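Local coordinates for protein molinate hydrolase (Gulosibacter molinativorax, PDB 4UB9) that hydrolyses the thiocarbamate herbicide molinate, as a zinc-binding member of the amidohydrolase family, at residues 125-130 against 156-161; 162-167 against 477-482; 132-137 against 465-470; 96-101 against 395-400; 146-151 against 232-237. All coordinates share one frame; numbering follows the deposited sequence.

Interaction 1. Residues 125-130 against 156-161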
# COMPACT_ATOMS: atom_id res chain seq x y z
N VAL A 125 27.69 -16.03 6.06
CA VAL A 125 27.19 -15.42 4.83
C VAL A 125 28.27 -14.46 4.31
O VAL A 125 28.55 -14.37 3.11
CB VAL A 125 25.90 -14.64 5.07
CG1 VAL A 125 25.51 -13.81 3.85
CG2 VAL A 125 24.80 -15.58 5.45
N ILE A 126 28.84 -13.70 5.23
CA ILE A 126 29.82 -12.70 4.88
C ILE A 126 31.09 -13.38 4.33
O ILE A 126 31.66 -12.97 3.34
CB ILE A 126 30.14 -11.80 6.07
CG1 ILE A 126 28.96 -10.87 6.32
CG2 ILE A 126 31.40 -10.96 5.81
CD1 ILE A 126 29.06 -10.07 7.61
N GLU A 127 31.51 -14.45 5.00
CA GLU A 127 32.69 -15.24 4.52
C GLU A 127 32.44 -15.82 3.14
O GLU A 127 33.26 -15.66 2.24
CB GLU A 127 33.08 -16.33 5.49
CG GLU A 127 33.67 -15.73 6.76
CD GLU A 127 33.74 -16.70 7.94
OE1 GLU A 127 33.42 -17.90 7.75
OE2 GLU A 127 34.13 -16.25 9.05
N GLU A 128 31.29 -16.42 2.95
CA GLU A 128 30.88 -16.94 1.62
C GLU A 128 30.99 -15.83 0.54
O GLU A 128 31.52 -16.04 -0.55
CB GLU A 128 29.45 -17.48 1.63
CG GLU A 128 28.92 -17.96 0.29
CD GLU A 128 27.45 -18.37 0.30
OE1 GLU A 128 26.68 -17.78 1.09
OE2 GLU A 128 27.03 -19.27 -0.48
N ALA A 129 30.48 -14.63 0.87
CA ALA A 129 30.51 -13.52 -0.10
C ALA A 129 31.95 -13.07 -0.39
O ALA A 129 32.30 -12.74 -1.53
CB ALA A 129 29.70 -12.35 0.40
N ALA A 130 32.78 -13.08 0.65
CA ALA A 130 34.21 -12.76 0.49
C ALA A 130 34.92 -13.79 -0.41
O ALA A 130 35.82 -13.47 -1.18
CB ALA A 130 34.88 -12.70 1.83
N ASP A 156 38.02 -10.91 11.09
CA ASP A 156 39.03 -11.39 12.03
C ASP A 156 39.39 -12.85 11.73
O ASP A 156 40.52 -13.24 11.80
CB ASP A 156 38.57 -11.25 13.49
CG ASP A 156 38.41 -9.76 13.92
OD1 ASP A 156 38.83 -8.86 13.17
OD2 ASP A 156 37.87 -9.49 15.01
N ARG A 157 38.40 -13.61 11.35
CA ARG A 157 38.64 -15.00 11.01
C ARG A 157 39.38 -15.16 9.71
O ARG A 157 40.22 -16.03 9.56
CB ARG A 157 37.33 -15.76 11.00
CG ARG A 157 36.91 -16.14 12.41
CD ARG A 157 35.45 -16.58 12.51
NE ARG A 157 35.01 -17.31 11.32
CZ ARG A 157 35.10 -18.64 11.15
NH1 ARG A 157 35.65 -19.40 12.07
NH2 ARG A 157 34.68 -19.19 10.03
N ILE A 158 39.05 -14.34 8.73
CA ILE A 158 39.79 -14.39 7.45
C ILE A 158 41.22 -13.87 7.64
O ILE A 158 42.17 -14.45 7.18
CB ILE A 158 39.09 -13.57 6.37
CG1 ILE A 158 37.80 -14.26 5.99
CG2 ILE A 158 40.00 -13.39 5.15
CD1 ILE A 158 36.90 -13.43 5.09
N ALA A 159 41.34 -12.77 8.36
CA ALA A 159 42.66 -12.20 8.64
C ALA A 159 43.58 -13.13 9.43
O ALA A 159 44.80 -13.09 9.24
CB ALA A 159 42.54 -10.86 9.39
N SER A 160 43.01 -13.92 10.33
CA SER A 160 43.80 -14.84 11.18
C SER A 160 43.99 -16.21 10.51
O SER A 160 44.62 -17.08 11.06
CB SER A 160 43.09 -15.06 12.51
OG SER A 160 42.03 -16.01 12.29
N GLY A 161 43.41 -16.42 9.34
CA GLY A 161 43.56 -17.68 8.65
C GLY A 161 42.56 -18.76 9.05
O GLY A 161 42.56 -19.84 8.46

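Interaction 2. Residues 162-167 against 477-482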
# COMPACT_ATOMS: atom_id res chain seq x y z
N ALA A 162 41.68 -18.47 9.98
CA ALA A 162 40.61 -19.43 10.35
C ALA A 162 39.58 -19.68 9.25
O ALA A 162 38.83 -20.66 9.29
CB ALA A 162 39.90 -18.97 11.60
N ALA A 163 39.51 -18.77 8.29
CA ALA A 163 38.54 -18.89 7.22
C ALA A 163 39.08 -18.32 5.93
O ALA A 163 39.90 -17.42 5.91
CB ALA A 163 37.25 -18.20 7.58
N GLU A 164 38.53 -18.85 4.85
CA GLU A 164 38.90 -18.47 3.51
C GLU A 164 38.13 -17.23 3.00
O GLU A 164 36.98 -17.00 3.36
CB GLU A 164 38.64 -19.66 2.59
CG GLU A 164 38.91 -19.43 1.11
CD GLU A 164 40.40 -19.29 0.82
OE1 GLU A 164 40.97 -18.22 1.11
OE2 GLU A 164 41.00 -20.26 0.27
N GLY A 165 38.80 -16.45 2.15
CA GLY A 165 38.16 -15.34 1.46
C GLY A 165 39.05 -14.15 1.19
O GLY A 165 40.12 -14.03 1.74
N ALA A 166 38.57 -13.24 0.38
CA ALA A 166 39.20 -11.94 0.24
C ALA A 166 39.36 -11.30 1.60
O ALA A 166 38.53 -11.52 2.49
CB ALA A 166 38.38 -11.02 -0.66
N ARG A 167 40.44 -10.54 1.80
CA ARG A 167 40.56 -9.85 3.07
C ARG A 167 39.59 -8.67 3.06
O ARG A 167 39.28 -8.06 2.02
CB ARG A 167 41.97 -9.45 3.45
CG ARG A 167 42.49 -8.20 2.83
CD ARG A 167 43.88 -7.86 3.39
NE ARG A 167 44.85 -8.88 3.05
CZ ARG A 167 45.30 -9.16 1.83
NH1 ARG A 167 44.92 -8.47 0.76
NH2 ARG A 167 46.17 -10.16 1.67
N HIS A 477 38.15 -21.96 -8.36
CA HIS A 477 36.96 -22.61 -8.89
C HIS A 477 36.19 -23.45 -7.88
O HIS A 477 35.01 -23.70 -8.05
CB HIS A 477 37.28 -23.44 -10.13
CG HIS A 477 37.49 -22.60 -11.35
ND1 HIS A 477 38.68 -22.57 -12.03
CD2 HIS A 477 36.67 -21.72 -11.96
CE1 HIS A 477 38.59 -21.71 -13.03
NE2 HIS A 477 37.37 -21.19 -13.01
N GLY A 478 36.83 -23.87 -6.80
CA GLY A 478 36.12 -24.58 -5.72
C GLY A 478 35.44 -23.68 -4.66
O GLY A 478 35.11 -24.15 -3.57
N LEU A 479 35.31 -22.38 -4.95
CA LEU A 479 34.75 -21.41 -3.99
C LEU A 479 33.34 -21.11 -4.36
O LEU A 479 33.03 -21.03 -5.53
CB LEU A 479 35.51 -20.11 -3.99
CG LEU A 479 36.95 -20.17 -3.50
CD1 LEU A 479 37.61 -18.82 -3.75
CD2 LEU A 479 37.04 -20.54 -2.03
N PRO A 480 32.48 -20.89 -3.38
CA PRO A 480 32.78 -20.87 -1.95
C PRO A 480 32.84 -22.26 -1.40
O PRO A 480 32.22 -23.17 -1.94
CB PRO A 480 31.57 -20.11 -1.35
CG PRO A 480 30.45 -20.46 -2.27
CD PRO A 480 31.07 -20.56 -3.65
N LEU A 481 33.54 -22.40 -0.30
CA LEU A 481 33.79 -23.71 0.30
C LEU A 481 32.54 -24.39 0.79
O LEU A 481 32.39 -25.57 0.61
CB LEU A 481 34.77 -23.60 1.46
CG LEU A 481 36.21 -23.15 1.05
CD1 LEU A 481 37.09 -23.10 2.29
CD2 LEU A 481 36.82 -24.05 -0.03
N SER A 482 31.64 -23.66 1.44
CA SER A 482 30.37 -24.24 1.90
C SER A 482 29.22 -23.38 1.48
O SER A 482 28.80 -22.48 2.20
CB SER A 482 30.32 -24.40 3.40
OG SER A 482 31.51 -25.00 3.85

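Interaction 3. Residues 132-137 against 465-470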
# COMPACT_ATOMS: atom_id res chain seq x y z
N ILE A 132 33.39 -15.52 -2.77
CA ILE A 132 32.91 -15.26 -4.11
C ILE A 132 33.65 -14.09 -4.76
O ILE A 132 33.89 -14.09 -5.95
CB ILE A 132 31.41 -15.02 -4.10
CG1 ILE A 132 30.72 -16.35 -3.84
CG2 ILE A 132 30.94 -14.44 -5.43
CD1 ILE A 132 29.22 -16.25 -3.72
N ALA A 133 34.05 -13.11 -3.97
CA ALA A 133 34.86 -12.02 -4.50
C ALA A 133 36.22 -12.58 -4.92
O ALA A 133 36.69 -12.30 -6.02
CB ALA A 133 35.02 -10.92 -3.48
N LEU A 134 36.79 -13.38 -4.03
CA LEU A 134 38.08 -14.04 -4.25
C LEU A 134 38.08 -14.91 -5.52
O LEU A 134 39.02 -14.89 -6.33
CB LEU A 134 38.46 -14.87 -3.06
CG LEU A 134 39.87 -15.46 -3.07
CD1 LEU A 134 40.94 -14.42 -3.29
CD2 LEU A 134 40.15 -16.20 -1.76
N ARG A 135 36.97 -15.61 -5.73
CA ARG A 135 36.75 -16.38 -6.96
C ARG A 135 36.85 -15.55 -8.23
O ARG A 135 37.28 -16.02 -9.25
CB ARG A 135 35.39 -17.02 -6.95
CG ARG A 135 35.22 -18.09 -7.99
CD ARG A 135 33.84 -18.06 -8.59
NE ARG A 135 32.92 -18.85 -7.81
CZ ARG A 135 31.62 -18.57 -7.62
NH1 ARG A 135 31.05 -17.45 -8.05
NH2 ARG A 135 30.87 -19.42 -6.93
N GLY A 136 36.46 -14.29 -8.15
CA GLY A 136 36.66 -13.34 -9.26
C GLY A 136 38.01 -12.61 -9.25
O GLY A 136 38.20 -11.61 -9.93
N GLY A 137 38.95 -13.09 -8.45
CA GLY A 137 40.30 -12.51 -8.42
C GLY A 137 40.50 -11.32 -7.47
O GLY A 137 41.56 -10.69 -7.45
N SER A 465 43.35 -17.38 -14.75
CA SER A 465 43.97 -18.72 -14.69
C SER A 465 44.41 -19.07 -13.33
O SER A 465 44.37 -20.22 -12.96
CB SER A 465 45.27 -18.77 -15.50
OG SER A 465 45.01 -18.65 -16.86
N HIS A 466 44.91 -18.08 -12.59
CA HIS A 466 45.45 -18.31 -11.25
C HIS A 466 45.12 -17.17 -10.33
O HIS A 466 45.11 -16.00 -10.73
CB HIS A 466 46.96 -18.51 -11.28
CG HIS A 466 47.39 -19.65 -12.14
ND1 HIS A 466 47.58 -20.92 -11.64
CD2 HIS A 466 47.59 -19.73 -13.48
CE1 HIS A 466 47.91 -21.73 -12.64
NE2 HIS A 466 47.91 -21.03 -13.76
N VAL A 467 44.92 -17.51 -9.07
CA VAL A 467 44.66 -16.52 -8.02
C VAL A 467 45.52 -16.85 -6.83
O VAL A 467 45.49 -17.95 -6.32
CB VAL A 467 43.18 -16.50 -7.59
CG1 VAL A 467 42.98 -15.50 -6.46
CG2 VAL A 467 42.26 -16.14 -8.76
N VAL A 468 46.24 -15.84 -6.36
CA VAL A 468 47.17 -16.01 -5.26
C VAL A 468 46.94 -14.93 -4.21
O VAL A 468 46.87 -13.73 -4.53
CB VAL A 468 48.62 -15.89 -5.74
CG1 VAL A 468 49.60 -15.99 -4.56
CG2 VAL A 468 48.92 -16.97 -6.76
N LYS A 469 46.94 -15.36 -2.96
CA LYS A 469 46.74 -14.47 -1.83
C LYS A 469 47.80 -14.69 -0.78
O LYS A 469 47.90 -15.77 -0.22
CB LYS A 469 45.37 -14.69 -1.21
CG LYS A 469 45.01 -13.60 -0.21
CD LYS A 469 43.85 -13.98 0.69
CE LYS A 469 43.62 -12.86 1.68
NZ LYS A 469 42.77 -13.29 2.81
N GLU A 470 48.58 -13.66 -0.50
CA GLU A 470 49.73 -13.76 0.40
C GLU A 470 50.58 -15.00 0.05
O GLU A 470 50.90 -15.84 0.88
CB GLU A 470 49.27 -13.77 1.83
CG GLU A 470 48.84 -12.39 2.26
CD GLU A 470 48.40 -12.30 3.71
OE1 GLU A 470 49.08 -12.85 4.59
OE2 GLU A 470 47.42 -11.60 3.98

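Interaction 4. Residues 96-101 against 395-400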
# COMPACT_ATOMS: atom_id res chain seq x y z
N GLY A 96 36.54 -1.32 -4.14
CA GLY A 96 36.40 -0.21 -3.19
C GLY A 96 35.05 -0.04 -2.50
O GLY A 96 34.91 0.80 -1.62
N ASN A 97 34.06 -0.82 -2.92
CA ASN A 97 32.75 -0.76 -2.32
C ASN A 97 31.90 -1.96 -2.61
O ASN A 97 31.28 -2.07 -3.67
CB ASN A 97 31.99 0.48 -2.75
CG ASN A 97 30.64 0.60 -2.08
OD1 ASN A 97 30.43 0.06 -1.00
ND2 ASN A 97 29.74 1.31 -2.69
N VAL A 98 31.83 -2.83 -1.63
CA VAL A 98 30.91 -3.96 -1.65
C VAL A 98 30.06 -4.02 -0.38
O VAL A 98 30.29 -3.32 0.59
CB VAL A 98 31.65 -5.32 -1.75
CG1 VAL A 98 32.59 -5.31 -2.93
CG2 VAL A 98 32.41 -5.63 -0.47
N HIS A 99 29.08 -4.92 -0.40
CA HIS A 99 28.26 -5.23 0.77
C HIS A 99 28.13 -6.74 0.89
O HIS A 99 27.43 -7.40 0.12
CB HIS A 99 26.91 -4.57 0.66
CG HIS A 99 27.00 -3.09 0.53
ND1 HIS A 99 26.55 -2.39 -0.57
CD2 HIS A 99 27.51 -2.15 1.37
CE1 HIS A 99 26.78 -1.10 -0.42
NE2 HIS A 99 27.35 -0.93 0.75
N LEU A 100 28.79 -7.26 1.91
CA LEU A 100 28.91 -8.69 2.12
C LEU A 100 27.66 -9.33 2.76
O LEU A 100 27.50 -10.56 2.71
CB LEU A 100 30.17 -9.00 2.92
CG LEU A 100 31.44 -8.52 2.17
CD1 LEU A 100 32.70 -8.70 3.01
CD2 LEU A 100 31.65 -9.24 0.82
N LEU A 101 26.80 -8.50 3.37
CA LEU A 101 25.37 -8.79 3.49
C LEU A 101 24.73 -7.89 2.46
O LEU A 101 24.97 -6.67 2.46
CB LEU A 101 24.82 -8.48 4.87
CG LEU A 101 25.27 -9.38 6.03
CD1 LEU A 101 24.58 -9.01 7.34
CD2 LEU A 101 24.98 -10.84 5.72
N TRP A 395 25.42 -5.20 -9.77
CA TRP A 395 25.39 -5.55 -8.32
C TRP A 395 25.61 -7.04 -7.99
O TRP A 395 25.46 -7.47 -6.85
CB TRP A 395 24.07 -5.11 -7.75
CG TRP A 395 23.82 -3.66 -8.01
CD1 TRP A 395 24.58 -2.63 -7.62
CD2 TRP A 395 22.73 -3.11 -8.72
NE1 TRP A 395 24.04 -1.44 -8.02
CE2 TRP A 395 22.91 -1.71 -8.73
CE3 TRP A 395 21.63 -3.65 -9.39
CZ2 TRP A 395 21.99 -0.83 -9.34
CZ3 TRP A 395 20.73 -2.76 -10.04
CH2 TRP A 395 20.91 -1.37 -9.98
N THR A 396 26.09 -7.78 -8.98
CA THR A 396 26.34 -9.20 -8.84
C THR A 396 27.80 -9.45 -8.43
O THR A 396 28.70 -9.41 -9.24
CB THR A 396 26.02 -9.95 -10.13
OG1 THR A 396 24.66 -9.66 -10.53
CG2 THR A 396 26.19 -11.44 -9.95
N LEU A 397 28.00 -9.64 -7.15
CA LEU A 397 29.33 -9.79 -6.60
C LEU A 397 30.08 -10.94 -7.29
O LEU A 397 29.53 -12.00 -7.48
CB LEU A 397 29.26 -10.09 -5.10
CG LEU A 397 30.59 -10.08 -4.36
CD1 LEU A 397 31.26 -8.72 -4.40
CD2 LEU A 397 30.38 -10.53 -2.93
N GLY A 398 31.35 -10.70 -7.59
CA GLY A 398 32.22 -11.73 -8.20
C GLY A 398 32.49 -11.44 -9.65
O GLY A 398 33.44 -11.93 -10.21
N GLU A 399 31.57 -10.71 -10.27
CA GLU A 399 31.67 -10.23 -11.65
C GLU A 399 31.45 -8.73 -11.83
O GLU A 399 31.70 -8.18 -12.90
CB GLU A 399 30.60 -10.90 -12.50
CG GLU A 399 30.80 -12.40 -12.64
CD GLU A 399 29.85 -13.02 -13.66
OE1 GLU A 399 29.58 -12.42 -14.71
OE2 GLU A 399 29.41 -14.15 -13.40
N ASP A 400 30.96 -8.09 -10.78
CA ASP A 400 30.65 -6.68 -10.76
C ASP A 400 31.86 -5.78 -11.14
O ASP A 400 31.70 -4.79 -11.83
CB ASP A 400 30.18 -6.30 -9.38
CG ASP A 400 31.21 -6.66 -8.26
OD1 ASP A 400 31.66 -7.84 -8.17
OD2 ASP A 400 31.58 -5.76 -7.47

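Interaction 5. Residues 146-151 against 232-237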
# COMPACT_ATOMS: atom_id res chain seq x y z
N ASN A 146 27.36 -2.67 6.39
CA ASN A 146 27.14 -4.00 6.86
C ASN A 146 26.81 -3.92 8.33
O ASN A 146 26.88 -2.84 8.92
CB ASN A 146 28.40 -4.84 6.66
CG ASN A 146 28.10 -6.32 6.49
OD1 ASN A 146 27.24 -6.88 7.17
ND2 ASN A 146 28.82 -6.95 5.58
N ALA A 147 26.46 -5.06 8.91
CA ALA A 147 26.26 -5.16 10.36
C ALA A 147 27.59 -5.39 11.07
O ALA A 147 28.31 -6.34 10.79
CB ALA A 147 25.32 -6.28 10.69
N LEU A 148 27.87 -4.51 12.03
CA LEU A 148 29.15 -4.48 12.69
C LEU A 148 29.57 -5.81 13.28
O LEU A 148 30.68 -6.26 13.06
CB LEU A 148 29.18 -3.39 13.76
CG LEU A 148 30.55 -3.15 14.41
CD1 LEU A 148 31.63 -2.74 13.42
CD2 LEU A 148 30.41 -2.09 15.47
N GLU A 149 28.72 -6.41 14.09
CA GLU A 149 29.10 -7.64 14.78
C GLU A 149 29.58 -8.75 13.81
O GLU A 149 30.69 -9.23 13.95
CB GLU A 149 27.97 -8.11 15.72
CG GLU A 149 28.24 -9.42 16.47
CD GLU A 149 27.00 -9.96 17.21
OE1 GLU A 149 26.57 -9.31 18.18
OE2 GLU A 149 26.46 -11.03 16.85
N PRO A 150 28.76 -9.16 12.84
CA PRO A 150 29.19 -10.29 12.01
C PRO A 150 30.31 -9.94 11.05
O PRO A 150 31.10 -10.80 10.74
CB PRO A 150 27.94 -10.67 11.23
CG PRO A 150 27.04 -9.50 11.32
CD PRO A 150 27.35 -8.81 12.61
N VAL A 151 30.38 -8.70 10.59
CA VAL A 151 31.46 -8.33 9.71
C VAL A 151 32.80 -8.31 10.46
O VAL A 151 33.83 -8.67 9.91
CB VAL A 151 31.21 -7.01 8.99
CG1 VAL A 151 31.52 -5.81 9.85
CG2 VAL A 151 32.03 -6.94 7.70
N LEU A 232 33.54 4.83 16.72
CA LEU A 232 34.84 4.67 16.12
C LEU A 232 35.73 3.78 16.98
O LEU A 232 36.53 3.02 16.46
CB LEU A 232 35.51 6.01 15.86
CG LEU A 232 34.78 6.84 14.79
CD1 LEU A 232 35.29 8.27 14.76
CD2 LEU A 232 34.94 6.25 13.40
N GLU A 233 35.61 3.88 18.29
CA GLU A 233 36.40 3.04 19.20
C GLU A 233 35.97 1.59 19.20
O GLU A 233 36.63 0.77 19.80
CB GLU A 233 36.39 3.61 20.60
CG GLU A 233 37.51 4.64 20.72
CD GLU A 233 37.27 5.67 21.81
OE1 GLU A 233 36.46 5.40 22.73
OE2 GLU A 233 37.92 6.74 21.76
N ARG A 234 34.90 1.24 18.49
CA ARG A 234 34.53 -0.17 18.38
C ARG A 234 35.39 -0.96 17.41
O ARG A 234 35.36 -2.17 17.43
CB ARG A 234 33.10 -0.36 17.92
CG ARG A 234 32.09 0.05 18.94
CD ARG A 234 30.78 0.31 18.23
NE ARG A 234 29.73 0.60 19.18
CZ ARG A 234 29.06 -0.33 19.83
NH1 ARG A 234 28.15 0.02 20.71
NH2 ARG A 234 29.30 -1.62 19.59
N GLY A 235 36.08 -0.31 16.51
CA GLY A 235 37.07 -1.01 15.71
C GLY A 235 36.89 -1.05 14.20
O GLY A 235 37.39 -1.94 13.53
N VAL A 236 36.34 -0.01 13.63
CA VAL A 236 36.18 0.08 12.19
C VAL A 236 37.49 0.43 11.50
O VAL A 236 38.35 1.08 12.09
CB VAL A 236 35.11 1.08 11.81
CG1 VAL A 236 33.80 0.70 12.51
CG2 VAL A 236 35.51 2.49 12.18
N ASP A 237 37.60 0.05 10.23
CA ASP A 237 38.76 0.41 9.43
C ASP A 237 38.63 1.78 8.74
O ASP A 237 39.61 2.41 8.36
CB ASP A 237 39.00 -0.65 8.39
CG ASP A 237 39.24 -1.99 9.00
OD1 ASP A 237 40.33 -2.18 9.61
OD2 ASP A 237 38.36 -2.88 8.88

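Interaction 1. Residues 125-130 against 156-161
Arg157 of helix 148-159 grips the carboxylate of Glu127 on helix 122-135 side-on, with two nitrogens, one for each oxygen. Arg157 NE donates to Glu127 OE2 over 2.7 Å, arriving on the syn lone pair of that oxygen. The second arm of the salt bridge runs from Arg157 NH2 to Glu127 OE1 at 2.9 Å, again from the syn side but 18° out of the carboxylate plane. Both bonds are nearly straight, and the two flat groups lie almost coplanar, 22° apart. A bend in the arginine chain (chi3 35°) swings the NE edge round to face the acid, while Glu127 stays extended beyond CG; the two side chains meet at about a right angle.

Beside the salt bridge the contact becomes apolar. Ile158 CD1 rests against Ala130 CB at 3.9 Å, and the same methyl lies more loosely, 4.3 Å, from Glu127 CG. Ile158 and Ile126 both pack on Ile168 of strand 167-170, which sets the two helices side by side over the same strand. Helix 148-159 then ends in a Schellman motif at Gly161, whose N bonds back to Ile158 O.

A leucine at Arg157 would probably leave the buried carboxylate of Glu127 without its counter-charge and both its oxygens short of a donor. The chemistry is thus that of two neighbouring helices clamped by a paired charge: Glu127 is buried, Arg157 lies nearer the solvent, and the two-pronged grip is likely to keep the acid ionised and fixed in rotation.

Interaction 2. Residues 162-167 against 477-482
Glu164 meets Leu479 and Leu481 with the aliphatic half of its side chain, and everything that passes directly between the two loops is of this apolar kind. Glu164 CG lies 3.8 Å from Leu479 CD2, the two side chains crossing at about a right angle, while Glu164 CB sits 3.8 Å from Leu481 CD1. Each leucine thus offers a single methyl. With CG anti to the backbone N (chi1 177°) the stem of Glu164 reaches to the leucines, and the bend at chi2 (70°) then folds the carboxylate back over its own backbone.

The polar interactions sit at that folded end. Glu164 OE1 accepts the hydrogen of Gly165 N over 3.0 Å on its anti lone pair, a bent bond of 137°, and OE2 forms a salt bridge with Arg472. Gly165 has a positive phi, at backbone angles where a side chain would be jammed against the preceding carbonyl oxygen. An alanine in place of Glu164 would probably leave Arg472 without its acid and Leu479 CD2 without the methylene it packs on.

The backbones are joined through a third party. Gln131 of helix 122-135 donates from NE2 to Glu164 O and accepts from Leu481 N with OE1, bridging the two loops, and Arg135 of that helix donates to Leu479 O, next to the cis peptide that leads into Pro480. The connection from helix 148-159 to strand 167-170 and the C-terminal loop after strand 472-473 are therefore both tied down along helix 122-135.

Interaction 3. Residues 132-137 against 465-470
Val467 of strand 464-469 plugs against Leu134 and Gly137 at the end of helix 122-135, where the helix closes in a Schellman motif with Gly137, at positive phi, as its C-prime residue. The motif shows the usual pair of backbone bonds: Gly137 N returns to Leu134 O over 2.8 Å, and Val138 N to Ala133 O. The helix end comes close to the strand, with the CA atoms of Gly137 and Val467 5.9 Å apart.

Val467 spends one methyl on each neighbour. Its CG1, anti to the backbone N (chi1 177°), touches Leu134 CD1 at 3.9 Å and lies 4.0 Å from the carbonyl oxygen Leu134 O. The other branch, Val467 CG2, sits 4.1 Å from Gly137 CA, so one methyl meets the last turn of the helix and the other the glycine that ends it. The side chains of Leu134 and Val467 meet at a slant, and only the CD1 branch of the leucine takes part. All three residues are buried, and what holds the two segments together here is van der Waals contact alone.

Lys469, two residues along the strand, also points to the helix side, but its NZ goes past it to Gly165 O. Strand 464-469 runs antiparallel to 447-450, with a classic bulge at Ser465 and His466 opposite Val449, and on its other edge to 472-473. Gly137 itself is backbone-bonded to Leu93 of strand 88-95, and the chain then enters strand 138-143, so the contact lies where the helix hands over to the next strand of the sheet.

Interaction 4. Residues 96-101 against 395-400
Leu397, in the loop before helix 400-410, faces Val98 on the short strand 97-98 with 7.8 Å between their CA atoms, just after the chain has turned a corner at Gly96. Leu397 reaches across with both methyls. Its CD1 touches Val98 CG1 at 3.9 Å, the two side chains at about a right angle, and its CD2 meets Leu100 CD2 more loosely at 4.2 Å, on a slant. The fork is set by its torsions: CG is anti to the backbone N (chi1 -172°), and chi2 near 63° turns the branches so that one faces each partner. Val98 has its bond to CB aimed at the loop, whereas Leu100 is directed past it and comes within range only at its tip.

The loop carrying Leu397 is braced from within. Gly398, at positive phi, donates its N-H to Asp400 OD1 over 2.9 Å, so the first residue of helix 400-410 ties the turn ahead of it, with Glu399 at the N-cap. Asp400 OD2 is engaged by Thr372 OG1. Leu397 also packs on Ala129 of helix 122-135, and Val98 and Leu100 both pack on Val141 of strand 138-143.

All this belongs to the TIM-barrel core. Asn97, Val98 and His99 follow strand 88-95, at the position where amidohydrolases commonly carry a His-X-His motif; here the first residue is an asparagine, bonded to Asp373, and Val98, the middle residue, turns to Leu397.

Interaction 5. Residues 146-151 against 232-237
Leu148, in the first turn of helix 148-159, presents a fork to the loop after helix 221-232, with Arg234 on one prong and Val236 on the other. The CD2 methyl rests on the aliphatic stem of the arginine, 3.7 Å from Arg234 CD and 4.0 Å from Arg234 CB, the two side chains inclined to one another. The CD1 branch meets Val236 CG1 at 4.2 Å, here at about a right angle. In Leu148, CG anti to the backbone N (chi1 -173°) and chi2 of 60° aim one methyl at each residue. Arg234 runs extended from CG to NE, which lays its methylenes against the leucine, and the guanidinium stays close, oblique to the CD2 methyl.

Leu148 sits just past the helix start, its partners at the end of another helix. Ala147 occupies the N-cap position, its N-H held by Asn146 OD1 on a lone pair in the carbonyl plane at 2.6 Å. On the other segment, a type I turn from Leu232 to Gly235 closes helix 221-232, with only a weak bond from Gly235 N to Leu232 O, and leaves Arg234 and Val236 flanking the glycine.

Asp237, next in the chain, makes a salt bridge with Arg155 of helix 148-159, adding a charged tie beside the apolar one. Glu149, the next residue of the helix after Leu148, is hydrogen-bonded to Asn493 of the second subunit. The contact itself asks of Arg234 its hydrocarbon and not its charge: leucine and valine are buried, and the exposed arginine covers the leucine with its stem.

In the fold
Helix 122-135 runs through the group: interactions 1 and 3 lie on it, with centres 14 Å apart, and Ala129 O touches Leu397 CD2 of interaction 4 at 3.2 Å. Interactions 1 and 2 are the closest pair, about 8 Å between centres, joined by probable backbone bonds, Ala163 N with Arg157 O and Ala166 N with Ala130 O. Interaction 2 meets interaction 3 through a salt bridge from Arg167 NH2 to Glu470 OE2, 3.0 Å. Interaction 5 shares helix 148-159 with interaction 1, but its centre is about 25 Å from that of interaction 3. None includes the zinc ligands His282 and His302; in interaction 4 the Val98 side chain is about 12 Å from the zinc ion.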